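Local coordinates for protein particle-associated glycoside hydrolase (Acinetobacter phage Fri1, PDB 6C72) that probably degrades the capsular polysaccharide of Acinetobacter baumannii as the phage tailspike depolymerase, clearing the way for virus entry, at residues G243-G248 against A273-H278; I222-D227 against S255-E260. All blocks are in the same frame, centred on the assembly; numbering follows the deposited sequence.

In the fold
From the N terminus the chain runs along strand 220-224, turns through Gly-226 and Asp-227, passes strands 230-232 and 234-237, and reaches strand 244-247, which pairs in parallel with 220-224. It then goes on to 255-260, where contact 2 closes its loop across the interior of the beta-helix, and to 273-278, where contact 1 joins two successive coils within one face. The two loops cross, since their segments alternate along the chain. Strand 244-247 lies between 220-224 and 272-275, and backbone bonds from Tyr-245 to Ile-222 and Ile-224 continue the ladder of contact 1 onto strand 220-224, on which the first segment of contact 2 begins. Both contacts also touch the second subunit.

Contact 1: residues G243-G248 against A273-H278; sequences GLYIRG and ALVYCH. With ZN (zinc ion), chain H.
Strands 244-247 and 273-275 are parallel neighbours on one face of the parallel beta-helix common among phage tailspikes, their axes 4.9 Å apart and 7° from parallel. Leu-244 O accepts from Ala-273 N, and Ile-246 N donates to Ala-273 O. A beta bulge follows, in which Ile-246 O takes both Val-275 N, at 2.9 Å, and Tyr-276 N, at 3.1 Å; the register slips by one residue as the chain turns a corner at Tyr-276. On the face of Tyr-245 and Arg-247, the two methyls of Val-275 divide their partners. CG2 approaches the Tyr-245 ring obliquely, 3.5 Å from CE1, while CG1 lies 3.8 Å from Arg-247 CG. With CG anti to the backbone N (chi1 -174°) and an extended chain, Arg-247 carries its guanidinium past this methyl to a salt bridge with Asp-310. On the other face Ile-246 lies beside Leu-274, both pointing the same way, with Ile-246 CD1 3.6 Å from Leu-274 CD2; Ile-246 CG2 packs against CB and SG of Cys-277. Tyr-276 hydrogen-bonds through OH to Asp-250, while Gly-248 O, which accepts from Arg-167 of the second subunit, lies obliquely by the Tyr-276 ring. Beyond the corner, His-278 NE2 binds a zinc ion that four waters also ligate. Gly-248 N closes the ladder on a lone pair of Tyr-276 O, 2.8 Å away in the carbonyl plane.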
loop_
_atom_site.group_PDB
_atom_site.type_symbol
_atom_site.label_atom_id
_atom_site.label_comp_id
_atom_site.label_asym_id
_atom_site.label_seq_id
_atom_site.Cartn_x
_atom_site.Cartn_y
_atom_site.Cartn_z
ATOM N N GLY A 243 14.070 24.349 2.137
ATOM C CA GLY A 243 12.801 24.819 1.616
ATOM C C GLY A 243 11.627 24.387 2.478
ATOM O O GLY A 243 10.661 25.135 2.646
ATOM N N LEU A 244 11.704 23.185 3.048
ATOM C CA LEU A 244 10.681 22.624 3.920
ATOM C C LEU A 244 11.364 22.014 5.137
ATOM O O LEU A 244 12.361 21.299 4.994
ATOM C CB LEU A 244 9.858 21.558 3.182
ATOM C CG LEU A 244 8.928 20.661 4.006
ATOM C CD1 LEU A 244 7.779 21.429 4.644
ATOM C CD2 LEU A 244 8.419 19.483 3.169
ATOM N N TYR A 245 10.836 22.305 6.323
ATOM C CA TYR A 245 11.408 21.848 7.585
ATOM C C TYR A 245 10.260 21.529 8.532
ATOM O O TYR A 245 9.428 22.397 8.818
ATOM C CB TYR A 245 12.331 22.916 8.169
ATOM C CG TYR A 245 13.038 22.557 9.460
ATOM C CD1 TYR A 245 14.289 21.964 9.443
ATOM C CD2 TYR A 245 12.472 22.859 10.694
ATOM C CE1 TYR A 245 14.957 21.655 10.610
ATOM C CE2 TYR A 245 13.129 22.555 11.878
ATOM C CZ TYR A 245 14.375 21.950 11.827
ATOM O OH TYR A 245 15.040 21.649 13.000
ATOM N N ILE A 246 10.190 20.289 9.003
ATOM C CA ILE A 246 9.063 19.843 9.810
ATOM C C ILE A 246 9.582 19.383 11.164
ATOM O O ILE A 246 10.258 18.348 11.266
ATOM C CB ILE A 246 8.282 18.730 9.117
ATOM C CG1 ILE A 246 7.946 19.154 7.668
ATOM C CG2 ILE A 246 7.059 18.388 9.944
ATOM C CD1 ILE A 246 7.007 18.216 6.943
ATOM N N ARG A 247 9.217 20.110 12.214
ATOM C CA ARG A 247 9.643 19.736 13.558
ATOM C C ARG A 247 8.550 20.134 14.538
ATOM O O ARG A 247 8.369 21.321 14.813
ATOM C CB ARG A 247 10.969 20.408 13.906
ATOM C CG ARG A 247 11.531 19.942 15.218
ATOM C CD ARG A 247 12.745 20.705 15.671
ATOM N NE ARG A 247 13.309 20.008 16.806
ATOM C CZ ARG A 247 14.149 20.537 17.688
ATOM N NH1 ARG A 247 14.527 21.805 17.565
ATOM N NH2 ARG A 247 14.601 19.794 18.699
ATOM N N GLY A 248 7.837 19.148 15.077
ATOM C CA GLY A 248 6.831 19.413 16.083
ATOM C C GLY A 248 7.442 19.571 17.469
ATOM O O GLY A 248 8.658 19.672 17.647
ATOM N N ALA A 273 13.781 18.821 5.106
ATOM C CA ALA A 273 14.178 18.034 6.263
ATOM C C ALA A 273 12.957 17.677 7.090
ATOM O O ALA A 273 12.088 18.523 7.325
ATOM C CB ALA A 273 15.201 18.775 7.134
ATOM N N LEU A 274 12.888 16.413 7.497
ATOM C CA LEU A 274 11.924 15.935 8.475
ATOM C C LEU A 274 12.692 15.685 9.760
ATOM O O LEU A 274 13.621 14.869 9.777
ATOM C CB LEU A 274 11.225 14.657 8.007
ATOM C CG LEU A 274 10.589 14.661 6.613
ATOM C CD1 LEU A 274 9.706 13.436 6.444
ATOM C CD2 LEU A 274 9.788 15.926 6.398
ATOM N N VAL A 275 12.294 16.363 10.837
ATOM C CA VAL A 275 13.036 16.351 12.087
ATOM C C VAL A 275 12.225 15.756 13.234
ATOM O O VAL A 275 12.764 15.002 14.053
ATOM C CB VAL A 275 13.511 17.774 12.438
ATOM C CG1 VAL A 275 14.247 17.798 13.748
ATOM C CG2 VAL A 275 14.376 18.321 11.306
ATOM N N TYR A 276 10.922 16.042 13.291
ATOM C CA TYR A 276 10.082 15.548 14.384
ATOM C C TYR A 276 8.641 15.573 13.871
ATOM O O TYR A 276 8.004 16.629 13.881
ATOM C CB TYR A 276 10.264 16.405 15.627
ATOM C CG TYR A 276 9.592 15.948 16.920
ATOM C CD1 TYR A 276 8.815 14.795 16.987
ATOM C CD2 TYR A 276 9.738 16.707 18.081
ATOM C CE1 TYR A 276 8.210 14.416 18.170
ATOM C CE2 TYR A 276 9.138 16.346 19.266
ATOM C CZ TYR A 276 8.376 15.206 19.317
ATOM O OH TYR A 276 7.791 14.858 20.523
ATOM N N CYS A 277 8.153 14.420 13.405
ATOM C CA CYS A 277 6.842 14.326 12.770
ATOM C C CYS A 277 6.579 12.867 12.434
ATOM O O CYS A 277 7.491 12.036 12.434
ATOM C CB CYS A 277 6.754 15.184 11.504
ATOM S SG CYS A 277 8.067 14.849 10.273
ATOM N N HIS A 278 5.320 12.560 12.139
ATOM C CA HIS A 278 5.005 11.234 11.629
ATOM C C HIS A 278 3.845 11.327 10.645
ATOM O O HIS A 278 3.134 12.334 10.581
ATOM C CB HIS A 278 4.727 10.211 12.761
ATOM C CG HIS A 278 3.483 10.471 13.560
ATOM N ND1 HIS A 278 2.274 9.874 13.273
ATOM C CD2 HIS A 278 3.272 11.222 14.668
ATOM C CE1 HIS A 278 1.368 10.266 14.149
ATOM N NE2 HIS A 278 1.948 11.080 15.008
HETATM ZN ZN ZN H . 1.009 12.048 16.545
HETATM O O HOH W 1 2.529 13.291 17.269
HETATM O O HOH W 2 0.893 10.248 17.912
HETATM O O HOH W 3 0.141 12.771 18.551
HETATM O O HOH W 4 -1.113 12.365 15.767
#

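Contact 2: residues I222-D227 against S255-E260; sequences IKIIGD and SNHYFE. With ZN (zinc ion), chain M.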
loop_
_atom_site.group_PDB
_atom_site.type_symbol
_atom_site.label_atom_id
_atom_site.label_comp_id
_atom_site.label_asym_id
_atom_site.label_seq_id
_atom_site.Cartn_x
_atom_site.Cartn_y
_atom_site.Cartn_z
ATOM N N ILE A 222 8.964 26.693 4.317
ATOM C CA ILE A 222 7.884 26.233 5.182
ATOM C C ILE A 222 8.517 25.535 6.372
ATOM O O ILE A 222 9.276 24.573 6.200
ATOM C CB ILE A 222 6.915 25.286 4.455
ATOM C CG1 ILE A 222 6.442 25.890 3.132
ATOM C CG2 ILE A 222 5.723 24.951 5.363
ATOM C CD1 ILE A 222 5.671 24.924 2.263
ATOM N N LYS A 223 8.243 26.048 7.566
ATOM C CA LYS A 223 8.611 25.413 8.826
ATOM C C LYS A 223 7.326 24.965 9.505
ATOM O O LYS A 223 6.473 25.798 9.830
ATOM C CB LYS A 223 9.403 26.367 9.729
ATOM C CG LYS A 223 9.723 25.784 11.084
ATOM C CD LYS A 223 10.569 26.695 11.986
ATOM C CE LYS A 223 10.789 25.976 13.328
ATOM N NZ LYS A 223 11.511 26.757 14.388
ATOM N N ILE A 224 7.180 23.659 9.705
ATOM C CA ILE A 224 5.939 23.077 10.204
ATOM C C ILE A 224 6.152 22.577 11.624
ATOM O O ILE A 224 6.983 21.692 11.862
ATOM C CB ILE A 224 5.439 21.950 9.293
ATOM C CG1 ILE A 224 5.156 22.491 7.886
ATOM C CG2 ILE A 224 4.188 21.335 9.876
ATOM C CD1 ILE A 224 4.741 21.381 6.888
ATOM N N ILE A 225 5.416 23.162 12.565
ATOM C CA ILE A 225 5.278 22.615 13.911
ATOM C C ILE A 225 3.880 22.068 14.149
ATOM O O ILE A 225 3.722 21.163 14.982
ATOM C CB ILE A 225 5.618 23.670 14.989
ATOM C CG1 ILE A 225 6.838 24.494 14.589
ATOM C CG2 ILE A 225 5.844 23.033 16.370
ATOM C CD1 ILE A 225 7.122 25.612 15.579
ATOM N N GLY A 226 2.872 22.565 13.430
ATOM C CA GLY A 226 1.497 22.158 13.620
ATOM C C GLY A 226 1.171 20.848 12.929
ATOM O O GLY A 226 2.045 20.050 12.586
ATOM N N ASP A 227 -0.123 20.648 12.704
ATOM C CA ASP A 227 -0.696 19.356 12.365
ATOM C C ASP A 227 -1.551 19.467 11.109
ATOM O O ASP A 227 -2.194 20.490 10.874
ATOM C CB ASP A 227 -1.546 18.844 13.538
ATOM C CG ASP A 227 -1.991 17.427 13.360
ATOM O OD1 ASP A 227 -1.137 16.503 13.386
ATOM O OD2 ASP A 227 -3.217 17.244 13.162
ATOM N N SER A 255 1.606 15.831 12.401
ATOM C CA SER A 255 1.368 14.620 11.634
ATOM C C SER A 255 0.367 14.879 10.520
ATOM O O SER A 255 -0.256 15.941 10.443
ATOM C CB SER A 255 0.859 13.491 12.539
ATOM O OG SER A 255 -0.450 13.781 13.005
ATOM N N ASN A 256 0.181 13.854 9.690
ATOM C CA ASN A 256 -0.800 13.880 8.609
ATOM C C ASN A 256 -0.480 14.982 7.599
ATOM O O ASN A 256 -1.357 15.730 7.164
ATOM C CB ASN A 256 -2.218 14.027 9.178
ATOM C CG ASN A 256 -3.291 13.804 8.140
ATOM O OD1 ASN A 256 -3.108 13.018 7.212
ATOM N ND2 ASN A 256 -4.415 14.499 8.281
ATOM N N HIS A 257 0.792 15.117 7.242
ATOM C CA HIS A 257 1.197 16.147 6.302
ATOM C C HIS A 257 1.265 15.574 4.898
ATOM O O HIS A 257 1.819 14.494 4.681
ATOM C CB HIS A 257 2.541 16.751 6.700
ATOM C CG HIS A 257 2.548 17.316 8.083
ATOM N ND1 HIS A 257 1.575 18.181 8.533
ATOM C CD2 HIS A 257 3.425 17.170 9.105
ATOM C CE1 HIS A 257 1.845 18.538 9.777
ATOM N NE2 HIS A 257 2.964 17.940 10.145
ATOM N N TYR A 258 0.749 16.325 3.939
ATOM C CA TYR A 258 0.605 15.838 2.582
ATOM C C TYR A 258 1.159 16.860 1.601
ATOM O O TYR A 258 0.821 18.044 1.678
ATOM C CB TYR A 258 -0.860 15.538 2.285
ATOM C CG TYR A 258 -1.054 14.918 0.941
ATOM C CD1 TYR A 258 -0.797 13.577 0.734
ATOM C CD2 TYR A 258 -1.471 15.686 -0.138
ATOM C CE1 TYR A 258 -0.968 13.006 -0.512
ATOM C CE2 TYR A 258 -1.646 15.130 -1.375
ATOM C CZ TYR A 258 -1.383 13.791 -1.560
ATOM O OH TYR A 258 -1.550 13.238 -2.805
ATOM N N PHE A 259 1.996 16.395 0.682
ATOM C CA PHE A 259 2.612 17.231 -0.340
ATOM C C PHE A 259 2.462 16.552 -1.692
ATOM O O PHE A 259 2.779 15.366 -1.834
ATOM C CB PHE A 259 4.097 17.480 -0.040
ATOM C CG PHE A 259 4.345 18.039 1.333
ATOM C CD1 PHE A 259 4.458 17.189 2.436
ATOM C CD2 PHE A 259 4.455 19.407 1.524
ATOM C CE1 PHE A 259 4.682 17.693 3.709
ATOM C CE2 PHE A 259 4.683 19.931 2.800
ATOM C CZ PHE A 259 4.795 19.062 3.906
ATOM N N GLU A 260 1.970 17.301 -2.676
ATOM C CA GLU A 260 1.821 16.771 -4.024
ATOM C C GLU A 260 2.228 17.823 -5.042
ATOM O O GLU A 260 1.921 19.001 -4.871
ATOM C CB GLU A 260 0.389 16.322 -4.304
ATOM C CG GLU A 260 0.266 15.559 -5.604
ATOM C CD GLU A 260 -1.134 15.062 -5.838
ATOM O OE1 GLU A 260 -1.925 15.065 -4.864
ATOM O OE2 GLU A 260 -1.449 14.682 -6.987
HETATM ZN ZN ZN M . -3.357 13.256 -6.978
HETATM O O HOH W 5 -2.715 11.906 -8.540
#
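The segments 222-227 and 255-260 face each other across the interior of the beta-helix without pairing as strands, their touching parts running 117° apart and their alpha carbons nearest at Asp-227 and Ser-255. Here Asp-227 OD1 receives two bonds from one residue: Ser-255 OG at 2.8 Å, nearly along the C-O axis, and Ser-255 N in a weak, bent bond of 3.0 Å. The serine hydroxyl, lying between its backbone N and carbonyl carbon (chi1 69°), is thereby held on the same carboxylate oxygen as the amide. Deeper inside, Ile-224 and His-257 overlap alongside one another while pointing opposite ways, and the isoleucine's CG2 rests obliquely against the imidazole, 3.6 Å from NE2. Gly-226 O stands at the edge of that ring, 3.2 Å from CE1, whereas Ser-255 O lies over one face, offset toward the rim. The other branch of Ile-224 ends in CD1, which meets the edge of Phe-259 in the ring plane, 3.8 Å from CZ; Phe-259 in turn stacks on Phe-282. The Phe-229 amide donates to His-257 ND1, which should restrain the rotation of the imidazole. At the far end Tyr-258 OH donates to Glu-260 OE1, and OE2 binds a zinc ion. Because ND1 accepts from the Phe-229 amide, His-257 is probably the neutral tautomer with its proton on NE2, buried beside Ile-224.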